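PDB 4Q7Q: lipolytic protein G-D-S-L family from Chitinophaga pinensis, which is of undetermined function but probably hydrolyses ester bonds, as a predicted lipase or acylhydrolase of the SGNH hydrolase clan. Local coordinates for residues 126-131 / 175-180; 191-196 / 209-214; 7-12 / 66-71; 82-87 / 150-155. All coordinates share one frame; numbering follows the deposited sequence. Where two conformers were deposited one is given.

Contact 1: residues 126-131 / 175-180; sequences LITPMQ and VVDLYH
I127 and V176 pair side by side where the last two strands of a parallel five-stranded sheet run together, 123-127 and the edge strand 175-176 of the SGNH hydrolase core. The contact shows how side chains add to the backbone bonds of two parallel strands. Backbone bonds come first: V176 N gives to L126 O at 2.8 Å, and T128 N gives to V176 O at 2.9 Å. Farther along, side chains join in. The hydroxyl of T128, held between its own backbone N and carbonyl carbon (chi1 68°), receives Y179 N at 3.0 Å in a nearly straight bond, and thereby holds the turn of 175-180 against segment 126-131. Apolar contacts line the flank where I127 and V176 lie, and I127 CG2 presses tightly on L178 CD1 at 3.5 Å. L178 and V176 continue onto helix 241-257, while L126 faces V164 of helix 157-171. At the far end Q131 lies over the ring of Y179, its amide plane 18° from the ring plane and its CG 3.6 Å from the ring centroid in a CH-pi contact. One water joins Q131 OE1 to Y179 OH. The amide is held at its other end as well, for Q131 NE2 donates to Y179 O at 2.9 Å, with the acceptor almost in the amide plane.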
loop_
_atom_site.group_PDB
_atom_site.type_symbol
_atom_site.label_atom_id
_atom_site.label_comp_id
_atom_site.label_asym_id
_atom_site.label_seq_id
_atom_site.Cartn_x
_atom_site.Cartn_y
_atom_site.Cartn_z
ATOM N N LEU A 126 10.971 5.623 -0.425
ATOM C CA LEU A 126 9.893 5.019 -1.200
ATOM C C LEU A 126 9.561 3.649 -0.624
ATOM O O LEU A 126 10.435 2.957 -0.103
ATOM C CB LEU A 126 10.288 4.882 -2.672
ATOM C CG LEU A 126 10.877 6.124 -3.346
ATOM C CD1 LEU A 126 11.200 5.821 -4.800
ATOM C CD2 LEU A 126 9.945 7.328 -3.223
ATOM N N ILE A 127 8.293 3.268 -0.714
ATOM C CA ILE A 127 7.840 1.974 -0.218
ATOM C C ILE A 127 7.141 1.222 -1.341
ATOM O O ILE A 127 6.190 1.738 -1.922
ATOM C CB ILE A 127 6.863 2.151 0.956
ATOM C CG1 ILE A 127 7.485 3.049 2.031
ATOM C CG2 ILE A 127 6.430 0.803 1.514
ATOM C CD1 ILE A 127 6.619 3.214 3.249
ATOM N N THR A 128 7.609 0.019 -1.667
ATOM C CA THR A 128 6.952 -0.759 -2.722
ATOM C C THR A 128 5.581 -1.257 -2.283
ATOM O O THR A 128 5.340 -1.449 -1.094
ATOM C CB THR A 128 7.768 -1.995 -3.153
ATOM O OG1 THR A 128 7.801 -2.937 -2.076
ATOM C CG2 THR A 128 9.184 -1.609 -3.555
ATOM N N PRO A 129 4.678 -1.473 -3.245
ATOM C CA PRO A 129 3.405 -2.069 -2.841
ATOM C C PRO A 129 3.605 -3.435 -2.197
ATOM O O PRO A 129 4.508 -4.193 -2.561
ATOM C CB PRO A 129 2.652 -2.224 -4.166
ATOM C CG PRO A 129 3.226 -1.187 -5.054
ATOM C CD PRO A 129 4.683 -1.074 -4.663
HETATM N N MSE A 130 2.766 -3.733 -1.218
HETATM C CA MSE A 130 2.723 -5.062 -0.643
HETATM C C MSE A 130 1.965 -5.980 -1.591
HETATM O O MSE A 130 1.101 -5.535 -2.343
HETATM C CB MSE A 130 2.012 -5.011 0.709
HETATM C CG MSE A 130 2.109 -6.304 1.503
HETATM SE SE MSE A 130 1.529 -6.145 3.368
HETATM C CE MSE A 130 -0.394 -6.213 3.063
ATOM N N GLN A 131 2.275 -7.270 -1.555
ATOM C CA GLN A 131 1.427 -8.224 -2.253
ATOM C C GLN A 131 0.017 -8.159 -1.674
ATOM O O GLN A 131 -0.203 -7.684 -0.550
ATOM C CB GLN A 131 2.013 -9.631 -2.183
ATOM C CG GLN A 131 3.329 -9.719 -2.933
ATOM C CD GLN A 131 3.890 -11.118 -3.010
ATOM O OE1 GLN A 131 3.209 -12.056 -3.437
ATOM N NE2 GLN A 131 5.146 -11.265 -2.619
ATOM N N VAL A 175 14.608 2.409 -0.451
ATOM C CA VAL A 175 13.313 1.812 -0.726
ATOM C C VAL A 175 13.015 0.708 0.286
ATOM O O VAL A 175 13.837 -0.181 0.513
ATOM C CB VAL A 175 13.260 1.213 -2.147
ATOM C CG1 VAL A 175 11.920 0.549 -2.389
ATOM C CG2 VAL A 175 13.521 2.285 -3.189
ATOM N N VAL A 176 11.856 0.789 0.926
ATOM C CA VAL A 176 11.357 -0.311 1.734
ATOM C C VAL A 176 10.658 -1.272 0.787
ATOM O O VAL A 176 9.613 -0.945 0.227
ATOM C CB VAL A 176 10.360 0.179 2.791
ATOM C CG1 VAL A 176 9.784 -1.004 3.568
ATOM C CG2 VAL A 176 11.033 1.170 3.725
ATOM N N ASP A 177 11.236 -2.453 0.599
ATOM C CA ASP A 177 10.680 -3.413 -0.355
ATOM C C ASP A 177 9.704 -4.352 0.340
ATOM O O ASP A 177 10.081 -5.442 0.775
ATOM C CB ASP A 177 11.788 -4.215 -1.041
ATOM C CG ASP A 177 11.300 -4.964 -2.275
ATOM O OD1 ASP A 177 10.077 -5.036 -2.494
ATOM O OD2 ASP A 177 12.153 -5.483 -3.032
ATOM N N LEU A 178 8.449 -3.935 0.445
ATOM C CA LEU A 178 7.428 -4.814 1.009
ATOM C C LEU A 178 7.082 -5.970 0.074
ATOM O O LEU A 178 6.769 -7.067 0.532
ATOM C CB LEU A 178 6.154 -4.044 1.355
ATOM C CG LEU A 178 6.320 -2.874 2.324
ATOM C CD1 LEU A 178 4.979 -2.214 2.533
ATOM C CD2 LEU A 178 6.922 -3.351 3.645
ATOM N N TYR A 179 7.124 -5.720 -1.232
ATOM C CA TYR A 179 6.727 -6.738 -2.197
ATOM C C TYR A 179 7.552 -8.007 -2.011
ATOM O O TYR A 179 7.014 -9.116 -2.008
ATOM C CB TYR A 179 6.844 -6.245 -3.649
ATOM C CG TYR A 179 6.169 -7.222 -4.575
ATOM C CD1 TYR A 179 6.823 -8.380 -4.976
ATOM C CD2 TYR A 179 4.859 -7.030 -4.994
ATOM C CE1 TYR A 179 6.212 -9.310 -5.767
ATOM C CE2 TYR A 179 4.233 -7.965 -5.813
ATOM C CZ TYR A 179 4.923 -9.101 -6.192
ATOM O OH TYR A 179 4.330 -10.051 -6.981
ATOM N N HIS A 180 8.860 -7.842 -1.844
ATOM C CA HIS A 180 9.747 -8.991 -1.704
ATOM C C HIS A 180 10.106 -9.324 -0.259
ATOM O O HIS A 180 11.002 -10.128 -0.007
ATOM C CB HIS A 180 11.010 -8.802 -2.551
ATOM C CG HIS A 180 10.732 -8.612 -4.012
ATOM N ND1 HIS A 180 10.777 -7.378 -4.624
ATOM C CD2 HIS A 180 10.407 -9.501 -4.979
ATOM C CE1 HIS A 180 10.488 -7.514 -5.907
ATOM N NE2 HIS A 180 10.260 -8.791 -6.149
HETATM O O HOH W 1 4.424 -8.415 -0.003
HETATM O O HOH W 2 1.904 -11.362 -5.721
#

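Contact 2: residues 191-196 / 209-214; sequences KFKHLK and PAFVNI
F211 turns its CG between its own backbone N and carbonyl carbon (chi1 74°), which sets the ring against K193, whose chain runs fully extended beyond CG. The two side chains cross at about a right angle: K193 CB lies 3.7 Å from F211 CB, and K193 CD sits over one ring face, 4.1 Å from the centroid of F211, in a CH-pi contact. The ammonium group travels on past the ring to a water, with K193 NZ 2.7 Å from its oxygen. That water donates to both F211 O and I214 O, tying the lysine to carbonyls within and just past the 3-10 segment 210-213, and K193 NZ also makes a salt bridge with D134. Farther along, L195 CD1 packs on I214 CB at 3.7 Å, while I214 CG2 reaches K196 O. The arrangement is that of a two-stranded antiparallel hairpin, 193-196 with 203-206, whose following 3-10 segment folds back over the first strand.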
loop_
_atom_site.group_PDB
_atom_site.type_symbol
_atom_site.label_atom_id
_atom_site.label_comp_id
_atom_site.label_asym_id
_atom_site.label_seq_id
_atom_site.Cartn_x
_atom_site.Cartn_y
_atom_site.Cartn_z
ATOM N N LYS A 191 -6.547 -16.036 6.253
ATOM C CA LYS A 191 -6.583 -17.451 6.639
ATOM C C LYS A 191 -7.479 -18.285 5.721
ATOM O O LYS A 191 -7.187 -19.450 5.439
ATOM C CB LYS A 191 -7.067 -17.611 8.086
ATOM C CG LYS A 191 -6.209 -16.924 9.136
ATOM C CD LYS A 191 -4.860 -17.593 9.274
ATOM C CE LYS A 191 -4.075 -17.013 10.445
ATOM N NZ LYS A 191 -4.717 -17.318 11.753
ATOM N N PHE A 192 -8.581 -17.691 5.278
ATOM C CA PHE A 192 -9.532 -18.383 4.414
ATOM C C PHE A 192 -10.524 -17.384 3.859
ATOM O O PHE A 192 -10.597 -16.243 4.322
ATOM C CB PHE A 192 -10.289 -19.484 5.173
ATOM C CG PHE A 192 -11.094 -18.978 6.344
ATOM C CD1 PHE A 192 -10.534 -18.916 7.612
ATOM C CD2 PHE A 192 -12.406 -18.551 6.171
ATOM C CE1 PHE A 192 -11.269 -18.450 8.690
ATOM C CE2 PHE A 192 -13.145 -18.081 7.244
ATOM C CZ PHE A 192 -12.570 -18.030 8.505
ATOM N N LYS A 193 -11.269 -17.830 2.854
ATOM C CA LYS A 193 -12.408 -17.100 2.334
ATOM C C LYS A 193 -13.625 -17.972 2.632
ATOM O O LYS A 193 -13.631 -19.155 2.315
ATOM C CB LYS A 193 -12.239 -16.905 0.829
ATOM C CG LYS A 193 -12.627 -15.539 0.285
ATOM C CD LYS A 193 -12.296 -15.467 -1.201
ATOM C CE LYS A 193 -12.788 -14.193 -1.863
ATOM N NZ LYS A 193 -12.546 -14.268 -3.334
ATOM N N HIS A 194 -14.631 -17.370 3.257
ATOM C CA HIS A 194 -15.839 -18.038 3.710
ATOM C C HIS A 194 -16.835 -18.039 2.551
ATOM O O HIS A 194 -17.445 -17.017 2.252
ATOM C CB HIS A 194 -16.362 -17.245 4.915
ATOM C CG HIS A 194 -17.689 -17.689 5.437
ATOM N ND1 HIS A 194 -17.868 -18.876 6.109
ATOM C CD2 HIS A 194 -18.896 -17.072 5.432
ATOM C CE1 HIS A 194 -19.132 -18.986 6.478
ATOM N NE2 HIS A 194 -19.777 -17.904 6.079
ATOM N N LEU A 195 -16.982 -19.179 1.880
ATOM C CA LEU A 195 -17.716 -19.218 0.615
ATOM C C LEU A 195 -18.668 -20.390 0.527
ATOM O O LEU A 195 -18.421 -21.444 1.101
ATOM C CB LEU A 195 -16.730 -19.333 -0.546
ATOM C CG LEU A 195 -15.692 -18.225 -0.694
ATOM C CD1 LEU A 195 -14.632 -18.642 -1.709
ATOM C CD2 LEU A 195 -16.363 -16.929 -1.120
ATOM N N LYS A 196 -19.747 -20.205 -0.224
ATOM C CA LYS A 196 -20.635 -21.308 -0.538
ATOM C C LYS A 196 -19.958 -22.306 -1.466
ATOM O O LYS A 196 -19.304 -21.928 -2.442
ATOM C CB LYS A 196 -21.939 -20.804 -1.161
ATOM C CG LYS A 196 -22.840 -20.074 -0.181
ATOM C CD LYS A 196 -24.180 -19.756 -0.800
ATOM C CE LYS A 196 -25.093 -19.080 0.210
ATOM N NZ LYS A 196 -26.411 -18.761 -0.383
ATOM N N PRO A 209 -4.400 -21.728 -1.857
ATOM C CA PRO A 209 -4.987 -21.198 -3.090
ATOM C C PRO A 209 -6.357 -21.785 -3.456
ATOM O O PRO A 209 -6.887 -21.442 -4.512
ATOM C CB PRO A 209 -3.954 -21.605 -4.141
ATOM C CG PRO A 209 -3.474 -22.922 -3.650
ATOM C CD PRO A 209 -3.403 -22.777 -2.149
ATOM N N ALA A 210 -6.943 -22.639 -2.641
ATOM C CA ALA A 210 -8.244 -23.193 -2.983
ATOM C C ALA A 210 -9.286 -22.154 -3.340
ATOM O O ALA A 210 -10.023 -22.332 -4.239
ATOM C CB ALA A 210 -8.758 -24.063 -1.825
ATOM N N PHE A 211 -9.331 -21.078 -2.598
ATOM C CA PHE A 211 -10.356 -20.077 -2.787
ATOM C C PHE A 211 -10.333 -19.381 -4.139
ATOM O O PHE A 211 -11.296 -18.857 -4.527
ATOM C CB PHE A 211 -10.524 -19.118 -1.602
ATOM C CG PHE A 211 -9.434 -18.069 -1.422
ATOM C CD1 PHE A 211 -9.175 -17.115 -2.372
ATOM C CD2 PHE A 211 -8.761 -17.991 -0.246
ATOM C CE1 PHE A 211 -8.217 -16.166 -2.154
ATOM C CE2 PHE A 211 -7.815 -17.036 -0.024
ATOM C CZ PHE A 211 -7.553 -16.115 -0.983
ATOM N N VAL A 212 -9.226 -19.441 -4.826
ATOM C CA VAL A 212 -9.152 -18.869 -6.164
ATOM C C VAL A 212 -10.079 -19.572 -7.114
ATOM O O VAL A 212 -10.544 -18.978 -8.033
ATOM C CB VAL A 212 -7.736 -18.878 -6.724
ATOM C CG1 VAL A 212 -7.684 -18.180 -8.067
ATOM C CG2 VAL A 212 -6.823 -18.181 -5.767
ATOM N N ASN A 213 -10.390 -20.822 -6.826
ATOM C CA ASN A 213 -11.232 -21.647 -7.690
ATOM C C ASN A 213 -12.715 -21.649 -7.326
ATOM O O ASN A 213 -13.517 -22.299 -7.999
ATOM C CB ASN A 213 -10.731 -23.091 -7.692
ATOM C CG ASN A 213 -9.251 -23.195 -7.984
ATOM O OD1 ASN A 213 -8.488 -23.754 -7.194
ATOM N ND2 ASN A 213 -8.833 -22.655 -9.121
ATOM N N ILE A 214 -13.079 -20.942 -6.261
ATOM C CA ILE A 214 -14.465 -20.946 -5.798
ATOM C C ILE A 214 -15.085 -19.579 -6.054
ATOM O O ILE A 214 -14.527 -18.560 -5.646
ATOM C CB ILE A 214 -14.564 -21.288 -4.288
ATOM C CG1 ILE A 214 -13.798 -22.579 -3.966
ATOM C CG2 ILE A 214 -16.024 -21.406 -3.861
ATOM C CD1 ILE A 214 -14.402 -23.813 -4.597
HETATM O O HOH W 3 -13.116 -16.731 -4.280
#

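Contact 3: residues 7-12 / 66-71; sequences TWVAIG and LGLIKA
Strand 6-12 and the irregular segment 66-71 run at 140° to each other, drawing closest where the CA atoms of T7 and A71 stand 5.2 Å apart. The meeting is wholly apolar in its side chains and illustrates how a loop can close over a strand through alternate residues: T7, V9 and I11 all point to the same flank and receive it. A71 presents a single methyl group that meets two same-side residues of the strand, T7 and V9. Its CB lies 3.6 Å from T7 CG2 and 3.5 Å from V9 CG2, and it also approaches T7 O. The two methyls of V9 divide the work. With CG1 opposite the backbone N across the CA-CB bond (chi1 172°), V9 offers that branch to L68 CD2 at 3.9 Å and leaves CG2 for the alanine. L68 crosses V9 at about a right angle, and the same CD2 methyl of L68 touches I11 CD1 at 4.2 Å, bridging two strand residues. On the other flank W8 packs on L34 and L37 of helix 33-40 and meets F255 of helix 241-257 edge-to-face. Segment 66-71 is the last part of a beta-alpha-beta connection from strand 44-50 through helix 56-61 to strand 73-77; it passes over strand 6-12, which lies between those two strands in the parallel sheet, and I69 and L68 extend onto I47 and Q49 of strand 44-50.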
loop_
_atom_site.group_PDB
_atom_site.type_symbol
_atom_site.label_atom_id
_atom_site.label_comp_id
_atom_site.label_asym_id
_atom_site.label_seq_id
_atom_site.Cartn_x
_atom_site.Cartn_y
_atom_site.Cartn_z
ATOM N N THR A 7 9.557 16.220 11.454
ATOM C CA THR A 7 8.247 16.140 10.833
ATOM C C THR A 7 8.327 15.189 9.642
ATOM O O THR A 7 9.167 15.354 8.757
ATOM C CB THR A 7 7.749 17.524 10.380
ATOM O OG1 THR A 7 7.553 18.364 11.529
ATOM C CG2 THR A 7 6.436 17.402 9.621
ATOM N N TRP A 8 7.452 14.190 9.643
ATOM C CA TRP A 8 7.432 13.151 8.624
ATOM C C TRP A 8 6.091 13.154 7.911
ATOM O O TRP A 8 5.065 12.860 8.520
ATOM C CB TRP A 8 7.666 11.789 9.282
ATOM C CG TRP A 8 7.268 10.587 8.457
ATOM C CD1 TRP A 8 7.387 10.431 7.101
ATOM C CD2 TRP A 8 6.667 9.386 8.948
ATOM N NE1 TRP A 8 6.914 9.194 6.727
ATOM C CE2 TRP A 8 6.459 8.537 7.843
ATOM C CE3 TRP A 8 6.285 8.942 10.219
ATOM C CZ2 TRP A 8 5.883 7.274 7.969
ATOM C CZ3 TRP A 8 5.719 7.687 10.345
ATOM C CH2 TRP A 8 5.528 6.865 9.226
ATOM N N VAL A 9 6.112 13.485 6.623
ATOM C CA VAL A 9 4.917 13.433 5.791
ATOM C C VAL A 9 4.841 12.066 5.120
ATOM O O VAL A 9 5.750 11.673 4.378
ATOM C CB VAL A 9 4.908 14.553 4.730
ATOM C CG1 VAL A 9 3.760 14.371 3.749
ATOM C CG2 VAL A 9 4.814 15.905 5.409
ATOM N N ALA A 10 3.775 11.327 5.421
ATOM C CA ALA A 10 3.568 10.010 4.840
ATOM C C ALA A 10 2.563 10.118 3.705
ATOM O O ALA A 10 1.371 10.280 3.939
ATOM C CB ALA A 10 3.073 9.033 5.903
ATOM N N ILE A 11 3.056 10.041 2.473
ATOM C CA ILE A 11 2.206 10.122 1.295
ATOM C C ILE A 11 1.801 8.705 0.926
ATOM O O ILE A 11 2.638 7.796 0.894
ATOM C CB ILE A 11 2.953 10.792 0.118
ATOM C CG1 ILE A 11 3.312 12.227 0.497
ATOM C CG2 ILE A 11 2.121 10.756 -1.177
ATOM C CD1 ILE A 11 4.207 12.917 -0.486
ATOM N N GLY A 12 0.527 8.500 0.648
ATOM C CA GLY A 12 0.092 7.163 0.317
ATOM C C GLY A 12 -1.357 7.058 -0.090
ATOM O O GLY A 12 -2.011 8.065 -0.396
ATOM N N LEU A 66 -2.856 19.395 -2.331
ATOM C CA LEU A 66 -3.009 18.455 -1.227
ATOM C C LEU A 66 -2.749 19.071 0.142
ATOM O O LEU A 66 -2.974 18.429 1.169
ATOM C CB LEU A 66 -2.084 17.253 -1.428
ATOM C CG LEU A 66 -2.312 16.429 -2.692
ATOM C CD1 LEU A 66 -1.431 15.197 -2.677
ATOM C CD2 LEU A 66 -3.782 16.043 -2.802
ATOM N N GLY A 67 -2.264 20.307 0.161
ATOM C CA GLY A 67 -1.875 20.925 1.411
ATOM C C GLY A 67 -0.572 20.361 1.940
ATOM O O GLY A 67 -0.306 20.430 3.141
ATOM N N LEU A 68 0.239 19.786 1.052
ATOM C CA LEU A 68 1.558 19.309 1.448
ATOM C C LEU A 68 2.376 20.452 2.028
ATOM O O LEU A 68 2.396 21.553 1.475
ATOM C CB LEU A 68 2.303 18.714 0.255
ATOM C CG LEU A 68 1.783 17.375 -0.252
ATOM C CD1 LEU A 68 2.458 17.032 -1.567
ATOM C CD2 LEU A 68 2.044 16.294 0.782
ATOM N N ILE A 69 3.052 20.192 3.140
ATOM C CA ILE A 69 3.881 21.221 3.752
ATOM C C ILE A 69 5.351 20.829 3.759
ATOM O O ILE A 69 5.710 19.697 3.448
ATOM C CB ILE A 69 3.443 21.541 5.197
ATOM C CG1 ILE A 69 3.719 20.358 6.123
ATOM C CG2 ILE A 69 1.972 21.940 5.239
ATOM C CD1 ILE A 69 3.543 20.696 7.598
ATOM N N LYS A 70 6.199 21.786 4.104
ATOM C CA LYS A 70 7.620 21.524 4.259
ATOM C C LYS A 70 7.845 20.624 5.476
ATOM O O LYS A 70 7.310 20.874 6.561
ATOM C CB LYS A 70 8.379 22.841 4.415
ATOM C CG LYS A 70 9.886 22.691 4.507
ATOM C CD LYS A 70 10.538 24.056 4.683
ATOM C CE LYS A 70 12.059 23.975 4.642
ATOM N NZ LYS A 70 12.675 25.335 4.582
ATOM N N ALA A 71 8.627 19.569 5.284
ATOM C CA ALA A 71 8.887 18.596 6.339
ATOM C C ALA A 71 10.289 18.034 6.192
ATOM O O ALA A 71 10.957 18.264 5.180
ATOM C CB ALA A 71 7.861 17.471 6.295
#

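Contact 4: residues 82-87 / 150-155; sequences DWWQGR and QKKNGQ
Q155 O is gripped by two donors that arrive from opposite faces of its carbonyl plane: the indole of W83, with W83 NE1 at 3.0 Å from Q155 O, and K152 N, whose bond is returned by Q155 N to K152 O, the bond that closes the type I' turn. The indole donor stands above the carbonyl plane, although the oxygen lies close to the plane of the W83 ring. K152 then works against both tryptophans. Its CB rests over a face of W83, 4.1 Å from the centroid of the five-membered ring. Bends at chi2 (62°) and chi4 (-86°) carry the ammonium group across to W84, where K152 NZ lies 3.1 Å from the six-membered ring centroid, almost on the ring normal, a cation-pi contact. The same nitrogen donates to W84 O at 2.7 Å, in the carbonyl plane, so the positive charge is probably eased by both a pi face and a carbonyl of the last helical turn. Past the helix, which ends in a Schellman motif at G86, Q155 NE2 donates to R87 O at 2.8 Å. A water completes the join, giving to W83 O and K152 O and accepting from Q155 NE2. The turn thereby clasps the C-terminal end of helix 80-85. R87 reaches back in a salt bridge to D82 and on to S107 of helix 104-118, while the ring of F160 of helix 157-171 meets W83 with planes at about 85°, and F146 meets W84 edge-to-face.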
loop_
_atom_site.group_PDB
_atom_site.type_symbol
_atom_site.label_atom_id
_atom_site.label_comp_id
_atom_site.label_asym_id
_atom_site.label_seq_id
_atom_site.Cartn_x
_atom_site.Cartn_y
_atom_site.Cartn_z
ATOM N N ASP A 82 -2.804 1.882 -8.732
ATOM C CA ASP A 82 -2.388 2.005 -10.124
ATOM C C ASP A 82 -2.433 0.655 -10.819
ATOM O O ASP A 82 -2.916 0.545 -11.942
ATOM C CB ASP A 82 -0.961 2.552 -10.215
ATOM C CG ASP A 82 -0.810 3.902 -9.566
ATOM O OD1 ASP A 82 -0.887 3.969 -8.324
ATOM O OD2 ASP A 82 -0.591 4.890 -10.299
ATOM N N TRP A 83 -1.908 -0.362 -10.146
ATOM C CA TRP A 83 -1.956 -1.718 -10.681
ATOM C C TRP A 83 -3.389 -2.178 -10.933
ATOM O O TRP A 83 -3.718 -2.663 -12.023
ATOM C CB TRP A 83 -1.232 -2.712 -9.763
ATOM C CG TRP A 83 -1.488 -4.139 -10.159
ATOM C CD1 TRP A 83 -0.903 -4.819 -11.189
ATOM C CD2 TRP A 83 -2.397 -5.060 -9.531
ATOM N NE1 TRP A 83 -1.397 -6.105 -11.247
ATOM C CE2 TRP A 83 -2.316 -6.275 -10.241
ATOM C CE3 TRP A 83 -3.278 -4.968 -8.447
ATOM C CZ2 TRP A 83 -3.077 -7.393 -9.901
ATOM C CZ3 TRP A 83 -4.034 -6.074 -8.109
ATOM C CH2 TRP A 83 -3.924 -7.279 -8.838
ATOM N N TRP A 84 -4.252 -2.034 -9.931
ATOM C CA TRP A 84 -5.616 -2.509 -10.083
ATOM C C TRP A 84 -6.345 -1.765 -11.203
ATOM O O TRP A 84 -7.172 -2.341 -11.906
ATOM C CB TRP A 84 -6.407 -2.428 -8.767
ATOM C CG TRP A 84 -7.796 -2.929 -8.962
ATOM C CD1 TRP A 84 -8.954 -2.206 -8.893
ATOM C CD2 TRP A 84 -8.168 -4.251 -9.357
ATOM N NE1 TRP A 84 -10.028 -3.011 -9.188
ATOM C CE2 TRP A 84 -9.572 -4.271 -9.482
ATOM C CE3 TRP A 84 -7.452 -5.431 -9.602
ATOM C CZ2 TRP A 84 -10.273 -5.420 -9.841
ATOM C CZ3 TRP A 84 -8.152 -6.575 -9.961
ATOM C CH2 TRP A 84 -9.545 -6.559 -10.077
ATOM N N GLN A 85 -6.019 -0.492 -11.393
ATOM C CA GLN A 85 -6.699 0.299 -12.413
ATOM C C GLN A 85 -6.086 0.113 -13.794
ATOM O O GLN A 85 -6.620 0.612 -14.783
ATOM C CB GLN A 85 -6.753 1.772 -12.004
ATOM C CG GLN A 85 -7.670 1.974 -10.804
ATOM C CD GLN A 85 -7.823 3.418 -10.378
ATOM O OE1 GLN A 85 -7.657 4.342 -11.181
ATOM N NE2 GLN A 85 -8.152 3.621 -9.106
ATOM N N GLY A 86 -4.980 -0.623 -13.869
ATOM C CA GLY A 86 -4.355 -0.916 -15.148
ATOM C C GLY A 86 -3.539 0.229 -15.732
ATOM O O GLY A 86 -3.305 0.266 -16.948
ATOM N N ARG A 87 -3.107 1.167 -14.889
ATOM C CA ARG A 87 -2.264 2.274 -15.361
ATOM C C ARG A 87 -0.933 1.739 -15.840
ATOM O O ARG A 87 -0.334 0.900 -15.172
ATOM C CB ARG A 87 -1.957 3.267 -14.239
ATOM C CG ARG A 87 -2.967 4.353 -13.979
ATOM C CD ARG A 87 -2.335 5.425 -13.089
ATOM N NE ARG A 87 -1.756 6.546 -13.836
ATOM C CZ ARG A 87 -0.625 7.174 -13.507
ATOM N NH1 ARG A 87 0.088 6.776 -12.456
ATOM N NH2 ARG A 87 -0.193 8.200 -14.237
ATOM N N GLN A 150 -2.481 -12.845 -10.158
ATOM C CA GLN A 150 -2.983 -12.716 -11.524
ATOM C C GLN A 150 -2.594 -11.350 -12.091
ATOM O O GLN A 150 -2.484 -10.373 -11.342
ATOM C CB GLN A 150 -4.510 -12.905 -11.535
ATOM C CG GLN A 150 -5.217 -12.745 -12.893
ATOM C CD GLN A 150 -4.799 -13.787 -13.919
ATOM O OE1 GLN A 150 -3.663 -13.787 -14.404
ATOM N NE2 GLN A 150 -5.714 -14.696 -14.243
ATOM N N LYS A 151 -2.371 -11.285 -13.403
ATOM C CA LYS A 151 -2.105 -10.003 -14.059
ATOM C C LYS A 151 -3.374 -9.177 -14.164
ATOM O O LYS A 151 -4.476 -9.722 -14.265
ATOM C CB LYS A 151 -1.533 -10.212 -15.467
ATOM C CG LYS A 151 -0.080 -10.651 -15.480
ATOM C CD LYS A 151 0.447 -10.857 -16.897
ATOM C CE LYS A 151 1.970 -10.926 -16.895
ATOM N NZ LYS A 151 2.570 -11.179 -18.243
ATOM N N LYS A 152 -3.208 -7.861 -14.151
ATOM C CA LYS A 152 -4.311 -6.965 -14.427
ATOM C C LYS A 152 -3.891 -6.144 -15.622
ATOM O O LYS A 152 -2.845 -5.494 -15.593
ATOM C CB LYS A 152 -4.589 -6.054 -13.226
ATOM C CG LYS A 152 -5.722 -5.051 -13.462
ATOM C CD LYS A 152 -7.048 -5.762 -13.719
ATOM C CE LYS A 152 -8.187 -4.766 -13.910
ATOM N NZ LYS A 152 -8.791 -4.337 -12.621
ATOM N N ASN A 153 -4.685 -6.206 -16.687
ATOM C CA ASN A 153 -4.361 -5.493 -17.915
ATOM C C ASN A 153 -2.928 -5.766 -18.379
ATOM O O ASN A 153 -2.215 -4.860 -18.806
ATOM C CB ASN A 153 -4.627 -3.992 -17.746
ATOM C CG ASN A 153 -6.102 -3.682 -17.535
ATOM O OD1 ASN A 153 -6.898 -4.572 -17.225
ATOM N ND2 ASN A 153 -6.476 -2.424 -17.721
ATOM N N GLY A 154 -2.503 -7.024 -18.277
ATOM C CA GLY A 154 -1.205 -7.431 -18.779
ATOM C C GLY A 154 -0.024 -7.049 -17.915
ATOM O O GLY A 154 1.119 -7.204 -18.330
ATOM N N GLN A 155 -0.289 -6.561 -16.709
ATOM C CA GLN A 155 0.787 -6.165 -15.795
ATOM C C GLN A 155 0.702 -6.888 -14.463
ATOM O O GLN A 155 -0.388 -7.073 -13.920
ATOM C CB GLN A 155 0.767 -4.655 -15.543
ATOM C CG GLN A 155 0.837 -3.837 -16.807
ATOM C CD GLN A 155 0.938 -2.339 -16.543
ATOM O OE1 GLN A 155 1.851 -1.668 -17.036
ATOM N NE2 GLN A 155 -0.018 -1.802 -15.790
HETATM O O HOH W 4 -2.107 -3.199 -14.262
#

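Contacts 1 and 3 both belong to the central parallel sheet, their centres about 20 Å apart: contact 3 dresses strand 6-12, while contact 1 joins strand 123-127 to the edge strand. The segments of contacts 4 and 1 alternate along the chain, yet the two do not touch, their nearest atoms being about 7 Å apart. Contact 2 stands away from the core, its centre about 39 Å from that of contact 3, on opposite sides of the chain's centre. A probable Ser-His-Asp triad of S14, H238 and D235 has M130 of contact 1 nearby without touching it. A tetraethylene glycol, probably from crystallisation, lies about 5 Å from the Q85 side chain in contact 4.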